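Local coordinates for citryl-CoA lyase (Hydrogenobacter thermophilus, PDB 6HXP), which probably cleaves citryl-CoA into acetyl-CoA and oxaloacetate, as a lyase of the citrate synthase family that binds coenzyme A, at residues 147-152 and 184-189; 17-22 and 37-42. All blocks are in the same frame, centred on the assembly; numbering follows the deposited sequence.

Interaction 1 of 2, residues 147-152 and 184-189; sequences PRTKRL and LVLNVD. With COA (coenzyme A), chain B.
Thr149 and Leu186 supply the one hydrogen bond between the two segments: the threonine hydroxyl OG1 donates to the backbone O of Leu186 over 2.8 Å. The donor stands above the carbonyl plane, 41° out of it. With chi1 at -67°, OG1 lies beside its own backbone N and reaches the carbonyl, while CG2 is turned toward the leucine side chain, 3.7 Å from Leu186 CD2. One buried residue thus meets the same leucine through a polar and an apolar branch.

The remaining contacts across the interface are mainly van der Waals and centre on Val188. Its CG1 sits over the centre of one face of the Arg148 guanidinium, 3.5 Å from CZ, and its CG2 packs on Arg148 CB at 3.7 Å. Bent at chi3 (-61°), the arginine chain crosses the valine at about a right angle. Deeper in, Leu152 CD1 approaches Val188 CG2 more loosely.

Polar partners, most of them outside the segments, hold the Arg148 guanidinium and the Asn187 amide. Arg148 NH2 forms a salt bridge with Asp146, so replacing the arginine by an alanine would probably take away the flat guanidinium lying against Val188 CG1 and leave the Asp146 carboxylate without this cationic mate. Asn187 N-caps helix 188-198: its OD1 accepts a weak bond from Asp189 N at 2.9 Å and a hydrogen bond from Gly190 N, while ND2 donates to Gly138 O.

On the coenzyme side, Leu184 CD1 touches C4A of the adenine at 3.6 Å. The contact thus joins the first turn of helix 147-158 to the capped start of helix 188-198, the loop leading into the latter placing Leu184 in the coenzyme A pocket of a citrate synthase-type domain.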
loop_
_atom_site.group_PDB
_atom_site.type_symbol
_atom_site.label_atom_id
_atom_site.label_comp_id
_atom_site.label_asym_id
_atom_site.label_seq_id
_atom_site.Cartn_x
_atom_site.Cartn_y
_atom_site.Cartn_z
ATOM N N PRO A 147 -2.427 29.774 -13.918
ATOM C CA PRO A 147 -3.461 30.496 -13.153
ATOM C C PRO A 147 -3.556 30.062 -11.693
ATOM O O PRO A 147 -3.954 30.834 -10.840
ATOM C CB PRO A 147 -4.755 30.229 -13.905
ATOM C CG PRO A 147 -4.463 29.285 -14.936
ATOM C CD PRO A 147 -3.004 29.056 -15.070
ATOM N N ARG A 148 -3.137 28.842 -11.401
ATOM C CA ARG A 148 -3.187 28.339 -10.039
ATOM C C ARG A 148 -2.110 29.009 -9.182
ATOM O O ARG A 148 -2.337 29.342 -8.014
ATOM C CB ARG A 148 -3.023 26.829 -10.040
ATOM C CG ARG A 148 -4.085 26.110 -10.880
ATOM C CD ARG A 148 -3.704 24.698 -11.246
ATOM N NE ARG A 148 -2.476 24.652 -12.041
ATOM C CZ ARG A 148 -1.851 23.520 -12.347
ATOM N NH1 ARG A 148 -2.371 22.350 -11.987
ATOM N NH2 ARG A 148 -0.700 23.547 -13.004
ATOM N N THR A 149 -0.944 29.252 -9.794
ATOM C CA THR A 149 0.108 30.000 -9.138
ATOM C C THR A 149 -0.342 31.452 -8.944
ATOM O O THR A 149 -0.160 31.998 -7.857
ATOM C CB THR A 149 1.347 29.994 -10.007
ATOM O OG1 THR A 149 1.825 28.651 -10.033
ATOM C CG2 THR A 149 2.449 30.930 -9.473
ATOM N N LYS A 150 -0.907 32.066 -9.990
ATOM C CA LYS A 150 -1.354 33.459 -9.916
ATOM C C LYS A 150 -2.378 33.619 -8.796
ATOM O O LYS A 150 -2.292 34.571 -8.038
ATOM C CB LYS A 150 -1.945 33.934 -11.248
ATOM C CG LYS A 150 -2.335 35.418 -11.200
ATOM C CD LYS A 150 -2.699 35.966 -12.540
ATOM C CE LYS A 150 -2.826 37.476 -12.498
ATOM N NZ LYS A 150 -3.892 37.933 -11.559
ATOM N N ARG A 151 -3.309 32.689 -8.660
ATOM C CA ARG A 151 -4.324 32.812 -7.623
ATOM C C ARG A 151 -3.677 32.788 -6.226
ATOM O O ARG A 151 -4.003 33.619 -5.366
ATOM C CB ARG A 151 -5.345 31.682 -7.760
ATOM C CG ARG A 151 -6.459 31.671 -6.709
ATOM C CD ARG A 151 -7.266 32.934 -6.769
ATOM N NE ARG A 151 -8.354 32.856 -5.805
ATOM C CZ ARG A 151 -8.942 33.917 -5.276
ATOM N NH1 ARG A 151 -8.574 35.144 -5.646
ATOM N NH2 ARG A 151 -9.888 33.768 -4.354
ATOM N N LEU A 152 -2.778 31.828 -6.013
ATOM C CA LEU A 152 -2.104 31.694 -4.720
ATOM C C LEU A 152 -1.234 32.930 -4.400
ATOM O O LEU A 152 -1.229 33.401 -3.257
ATOM C CB LEU A 152 -1.259 30.444 -4.679
ATOM C CG LEU A 152 -2.039 29.160 -4.493
ATOM C CD1 LEU A 152 -1.147 27.953 -4.785
ATOM C CD2 LEU A 152 -2.600 29.050 -3.050
ATOM N N LEU A 184 8.949 30.240 -19.118
ATOM C CA LEU A 184 8.685 28.974 -18.423
ATOM C C LEU A 184 7.997 29.395 -17.109
ATOM O O LEU A 184 8.632 30.004 -16.255
ATOM C CB LEU A 184 9.965 28.198 -18.086
ATOM C CG LEU A 184 10.402 27.130 -19.072
ATOM C CD1 LEU A 184 11.810 26.725 -18.793
ATOM C CD2 LEU A 184 9.513 25.926 -19.000
ATOM N N VAL A 185 6.750 29.012 -16.934
ATOM C CA VAL A 185 5.964 29.481 -15.785
ATOM C C VAL A 185 6.406 28.885 -14.473
ATOM O O VAL A 185 6.829 27.726 -14.423
ATOM C CB VAL A 185 4.446 29.233 -16.017
ATOM C CG1 VAL A 185 3.972 29.830 -17.347
ATOM C CG2 VAL A 185 4.086 27.766 -15.913
ATOM N N LEU A 186 6.162 29.626 -13.396
ATOM C CA LEU A 186 6.240 29.085 -12.034
ATOM C C LEU A 186 4.946 28.263 -11.921
ATOM O O LEU A 186 3.860 28.832 -11.939
ATOM C CB LEU A 186 6.260 30.211 -11.001
ATOM C CG LEU A 186 6.171 29.754 -9.534
ATOM C CD1 LEU A 186 7.350 28.922 -9.143
ATOM C CD2 LEU A 186 6.052 30.942 -8.603
ATOM N N ASN A 187 5.040 26.958 -11.888
ATOM C CA ASN A 187 3.857 26.102 -11.855
ATOM C C ASN A 187 3.342 25.947 -10.451
ATOM O O ASN A 187 3.983 26.377 -9.469
ATOM C CB ASN A 187 4.091 24.749 -12.566
ATOM C CG ASN A 187 5.077 23.846 -11.886
ATOM O OD1 ASN A 187 5.039 23.662 -10.670
ATOM N ND2 ASN A 187 5.916 23.168 -12.686
ATOM N N VAL A 188 2.165 25.326 -10.294
ATOM C CA VAL A 188 1.545 25.225 -8.983
ATOM C C VAL A 188 2.403 24.475 -7.962
ATOM O O VAL A 188 2.376 24.788 -6.766
ATOM C CB VAL A 188 0.109 24.651 -9.099
ATOM C CG1 VAL A 188 0.117 23.148 -9.457
ATOM C CG2 VAL A 188 -0.687 24.937 -7.848
ATOM N N ASP A 189 3.258 23.542 -8.420
ATOM C CA ASP A 189 4.153 22.855 -7.472
ATOM C C ASP A 189 5.163 23.872 -6.918
ATOM O O ASP A 189 5.437 23.886 -5.716
ATOM C CB ASP A 189 4.970 21.731 -8.138
ATOM C CG ASP A 189 4.182 20.564 -8.651
ATOM O OD1 ASP A 189 3.142 20.258 -8.056
ATOM O OD2 ASP A 189 4.637 19.926 -9.647
HETATM N N1A COA B . 13.981 24.002 -16.146
HETATM C C2A COA B . 14.811 24.192 -17.179
HETATM N N3A COA B . 14.587 23.983 -18.481
HETATM C C4A COA B . 13.348 23.517 -18.691
HETATM C C5A COA B . 12.385 23.262 -17.726
HETATM C C6A COA B . 12.736 23.532 -16.389
HETATM N N6A COA B . 11.900 23.372 -15.359
HETATM N N7A COA B . 11.216 22.805 -18.311
HETATM C C8A COA B . 11.488 22.805 -19.593
HETATM N N9A COA B . 12.755 23.231 -19.897
HETATM C C1B COA B . 13.337 23.447 -21.222
HETATM C C2B COA B . 12.765 22.568 -22.349
HETATM O O2B COA B . 13.624 21.460 -22.596
HETATM C C3B COA B . 12.764 23.557 -23.511
HETATM O O3B COA B . 14.107 23.724 -24.020
HETATM P P3B COA B . 14.521 24.143 -25.535
HETATM O O7A COA B . 13.320 24.273 -26.420
HETATM O O8A COA B . 15.307 25.453 -25.412
HETATM O O9A COA B . 15.490 23.053 -26.007
HETATM C C4B COA B . 12.391 24.866 -22.826
HETATM O O4B COA B . 13.122 24.802 -21.585
HETATM C C5B COA B . 10.928 25.077 -22.521
HETATM O O5B COA B . 10.113 24.689 -23.646
HETATM P P1A COA B . 8.564 24.241 -23.451
HETATM O O1A COA B . 8.010 23.728 -24.724
HETATM O O2A COA B . 7.835 25.464 -22.893
HETATM O O3A COA B . 8.529 23.118 -22.322
HETATM P P2A COA B . 8.181 21.565 -22.354
HETATM O O4A COA B . 6.897 21.336 -23.057
HETATM O O5A COA B . 9.375 20.865 -23.007
HETATM O O6A COA B . 8.160 21.034 -20.810
HETATM C CBP COA B . 7.162 19.931 -18.883
HETATM C CCP COA B . 6.912 20.723 -20.162
HETATM C CDP COA B . 5.945 20.116 -17.962
HETATM C CEP COA B . 7.280 18.447 -19.255
HETATM C CAP COA B . 8.453 20.363 -18.140
HETATM O OAP COA B . 8.673 21.766 -18.156
HETATM C C9P COA B . 8.554 19.828 -16.715
HETATM O O9P COA B . 8.932 18.677 -16.508
HETATM N N8P COA B . 8.252 20.681 -15.733
HETATM C C7P COA B . 8.454 20.368 -14.324
HETATM C C6P COA B . 9.920 20.425 -13.938
HETATM C C5P COA B . 10.190 19.780 -12.599
HETATM O O5P COA B . 9.640 20.186 -11.577
HETATM N N4P COA B . 11.077 18.784 -12.604
HETATM C C3P COA B . 11.871 18.394 -11.446
HETATM C C2P COA B . 11.083 17.664 -10.375
HETATM S S1P COA B . 10.304 16.226 -11.158
#

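Interaction 2 of 2, residues 17-22 and 37-42; sequences TYIRGY and IYLILK
Arg20 reaches from a tight hairpin turn to helix 33-42, meeting it along nearly its whole length. Its CB rests 4.0 Å from Leu39 CD1, and CG comes to 3.6 Å from the backbone O of Leu39. A bend at chi2 (-66°) then carries the chain past Ile40, with CD skirting the carbonyl that the tip will grip. NE donates to Ile40 O at 2.9 Å, and NH2 donates to the same oxygen at 2.8 Å. This side-on grip keeps the acceptor within 2° of the guanidinium plane and limits rotation of the group. The two donors approach the oxygen differently: NH2 comes nearly in line with the C=O bond, whereas NE stands above the carbonyl plane. At the far nitrogen, NH1 makes a weak hydrogen bond to Gly8 O.

Apolar packing flanks the arginine. Ile19 CG2 meets Ile40 CG1 at 3.9 Å, and the edge of the Tyr22 ring receives Leu39 CD1, which lies 3.9 Å from CE2. The type I' turn from Ile19 to Tyr22 brings these residues together, with Gly21 at a positive phi.

The turn thus joins strands 16-19 and 22-23 of a small antiparallel sheet and docks on the last turns of helix 33-42. Leu27 of helix 24-27 packs against both Tyr22 and Leu39, while Arg250 of the fourth subunit donates to Arg20 O.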
loop_
_atom_site.group_PDB
_atom_site.type_symbol
_atom_site.label_atom_id
_atom_site.label_comp_id
_atom_site.label_asym_id
_atom_site.label_seq_id
_atom_site.Cartn_x
_atom_site.Cartn_y
_atom_site.Cartn_z
ATOM N N THR A 17 -5.910 13.218 24.769
ATOM C CA THR A 17 -4.928 13.434 23.750
ATOM C C THR A 17 -4.460 14.884 23.779
ATOM O O THR A 17 -5.266 15.805 23.817
ATOM C CB THR A 17 -5.520 13.119 22.376
ATOM O OG1 THR A 17 -6.084 11.784 22.359
ATOM C CG2 THR A 17 -4.518 13.267 21.261
ATOM N N TYR A 18 -3.137 15.066 23.736
ATOM C CA TYR A 18 -2.499 16.367 23.602
ATOM C C TYR A 18 -1.716 16.362 22.311
ATOM O O TYR A 18 -0.905 15.442 22.083
ATOM C CB TYR A 18 -1.559 16.644 24.781
ATOM C CG TYR A 18 -2.324 17.063 26.011
ATOM C CD1 TYR A 18 -3.153 16.167 26.676
ATOM C CD2 TYR A 18 -2.337 18.389 26.426
ATOM C CE1 TYR A 18 -3.911 16.568 27.781
ATOM C CE2 TYR A 18 -3.095 18.792 27.513
ATOM C CZ TYR A 18 -3.908 17.893 28.155
ATOM O OH TYR A 18 -4.669 18.381 29.200
ATOM N N ILE A 19 -1.978 17.324 21.443
ATOM C CA ILE A 19 -1.325 17.492 20.154
ATOM C C ILE A 19 -0.323 18.636 20.299
ATOM O O ILE A 19 -0.765 19.774 20.471
ATOM C CB ILE A 19 -2.349 17.846 19.043
ATOM C CG1 ILE A 19 -3.464 16.798 18.925
ATOM C CG2 ILE A 19 -1.630 18.054 17.695
ATOM C CD1 ILE A 19 -3.089 15.474 18.492
ATOM N N ARG A 20 0.958 18.365 20.160
ATOM C CA ARG A 20 2.010 19.403 20.292
ATOM C C ARG A 20 1.755 20.218 21.565
ATOM O O ARG A 20 1.941 21.444 21.594
ATOM C CB ARG A 20 2.043 20.281 19.067
ATOM C CG ARG A 20 2.318 19.530 17.777
ATOM C CD ARG A 20 3.722 18.918 17.703
ATOM N NE ARG A 20 4.004 18.485 16.330
ATOM C CZ ARG A 20 5.125 17.876 15.940
ATOM N NH1 ARG A 20 6.085 17.575 16.841
ATOM N NH2 ARG A 20 5.295 17.547 14.661
ATOM N N GLY A 21 1.384 19.531 22.635
ATOM C CA GLY A 21 1.168 20.158 23.929
ATOM C C GLY A 21 -0.198 20.742 24.179
ATOM O O GLY A 21 -0.506 21.080 25.329
ATOM N N TYR A 22 -1.034 20.865 23.152
ATOM C CA TYR A 22 -2.373 21.419 23.365
ATOM C C TYR A 22 -3.395 20.313 23.525
ATOM O O TYR A 22 -3.366 19.339 22.764
ATOM C CB TYR A 22 -2.789 22.307 22.185
ATOM C CG TYR A 22 -1.963 23.577 22.040
ATOM C CD1 TYR A 22 -2.145 24.654 22.897
ATOM C CD2 TYR A 22 -0.997 23.691 21.056
ATOM C CE1 TYR A 22 -1.353 25.805 22.793
ATOM C CE2 TYR A 22 -0.219 24.833 20.922
ATOM C CZ TYR A 22 -0.391 25.892 21.803
ATOM O OH TYR A 22 0.364 27.032 21.723
ATOM N N ILE A 37 -3.831 21.316 11.141
ATOM C CA ILE A 37 -2.800 20.718 10.305
ATOM C C ILE A 37 -1.488 21.485 10.433
ATOM O O ILE A 37 -0.422 20.901 10.591
ATOM C CB ILE A 37 -3.290 20.692 8.849
ATOM C CG1 ILE A 37 -4.406 19.635 8.716
ATOM C CG2 ILE A 37 -2.147 20.391 7.885
ATOM C CD1 ILE A 37 -5.255 19.780 7.465
ATOM N N TYR A 38 -1.577 22.805 10.367
ATOM C CA TYR A 38 -0.376 23.613 10.524
ATOM C C TYR A 38 0.252 23.263 11.895
ATOM O O TYR A 38 1.464 23.051 11.985
ATOM C CB TYR A 38 -0.695 25.102 10.439
ATOM C CG TYR A 38 0.556 25.956 10.548
ATOM C CD1 TYR A 38 1.132 26.239 11.791
ATOM C CD2 TYR A 38 1.146 26.511 9.424
ATOM C CE1 TYR A 38 2.285 27.009 11.893
ATOM C CE2 TYR A 38 2.320 27.267 9.520
ATOM C CZ TYR A 38 2.876 27.524 10.761
ATOM O OH TYR A 38 4.049 28.269 10.882
ATOM N N LEU A 39 -0.553 23.285 12.947
ATOM C CA LEU A 39 -0.018 23.000 14.279
ATOM C C LEU A 39 0.677 21.645 14.338
ATOM O O LEU A 39 1.791 21.546 14.882
ATOM C CB LEU A 39 -1.171 23.044 15.292
ATOM C CG LEU A 39 -0.831 22.536 16.697
ATOM C CD1 LEU A 39 0.204 23.397 17.357
ATOM C CD2 LEU A 39 -2.098 22.411 17.533
ATOM N N ILE A 40 0.013 20.571 13.851
ATOM C CA ILE A 40 0.612 19.268 14.035
ATOM C C ILE A 40 1.898 19.138 13.256
ATOM O O ILE A 40 2.818 18.453 13.697
ATOM C CB ILE A 40 -0.366 18.134 13.777
ATOM C CG1 ILE A 40 0.187 16.832 14.470
ATOM C CG2 ILE A 40 -0.677 17.931 12.303
ATOM C CD1 ILE A 40 -0.873 15.756 14.509
ATOM N N LEU A 41 1.961 19.773 12.078
ATOM C CA LEU A 41 3.163 19.684 11.238
ATOM C C LEU A 41 4.291 20.586 11.707
ATOM O O LEU A 41 5.457 20.185 11.680
ATOM C CB LEU A 41 2.841 19.983 9.793
ATOM C CG LEU A 41 1.842 19.052 9.114
ATOM C CD1 LEU A 41 1.585 19.495 7.689
ATOM C CD2 LEU A 41 2.322 17.601 9.190
ATOM N N LYS A 42 3.964 21.844 12.046
ATOM C CA LYS A 42 5.001 22.812 12.439
ATOM C C LYS A 42 5.409 22.678 13.898
ATOM O O LYS A 42 6.551 22.987 14.254
ATOM C CB LYS A 42 4.457 24.246 12.232
ATOM C CG LYS A 42 5.531 25.368 12.408
ATOM C CD LYS A 42 6.409 25.502 11.112
ATOM C CE LYS A 42 7.533 26.465 11.099
ATOM N NZ LYS A 42 7.036 27.857 11.187
#

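Both contacts are largely buried, yet they differ in place and chemistry. The centre of interaction 1 lies about 14 Å from the centre of the chain, that of interaction 2 about 21 Å. Interaction 1 joins two helix starts beside the coenzyme A pocket; interaction 2 sets a hairpin turn against the end of a helix, away from the annotated sites. A backbone carbonyl is the acceptor in each, but a single hydroxyl serves it in 147-152/184-189 and two arginine nitrogens in 17-22/37-42. The arginine of interaction 1 instead offers a guanidinium face to a valine. The contacts do not touch, although both border the second subunit.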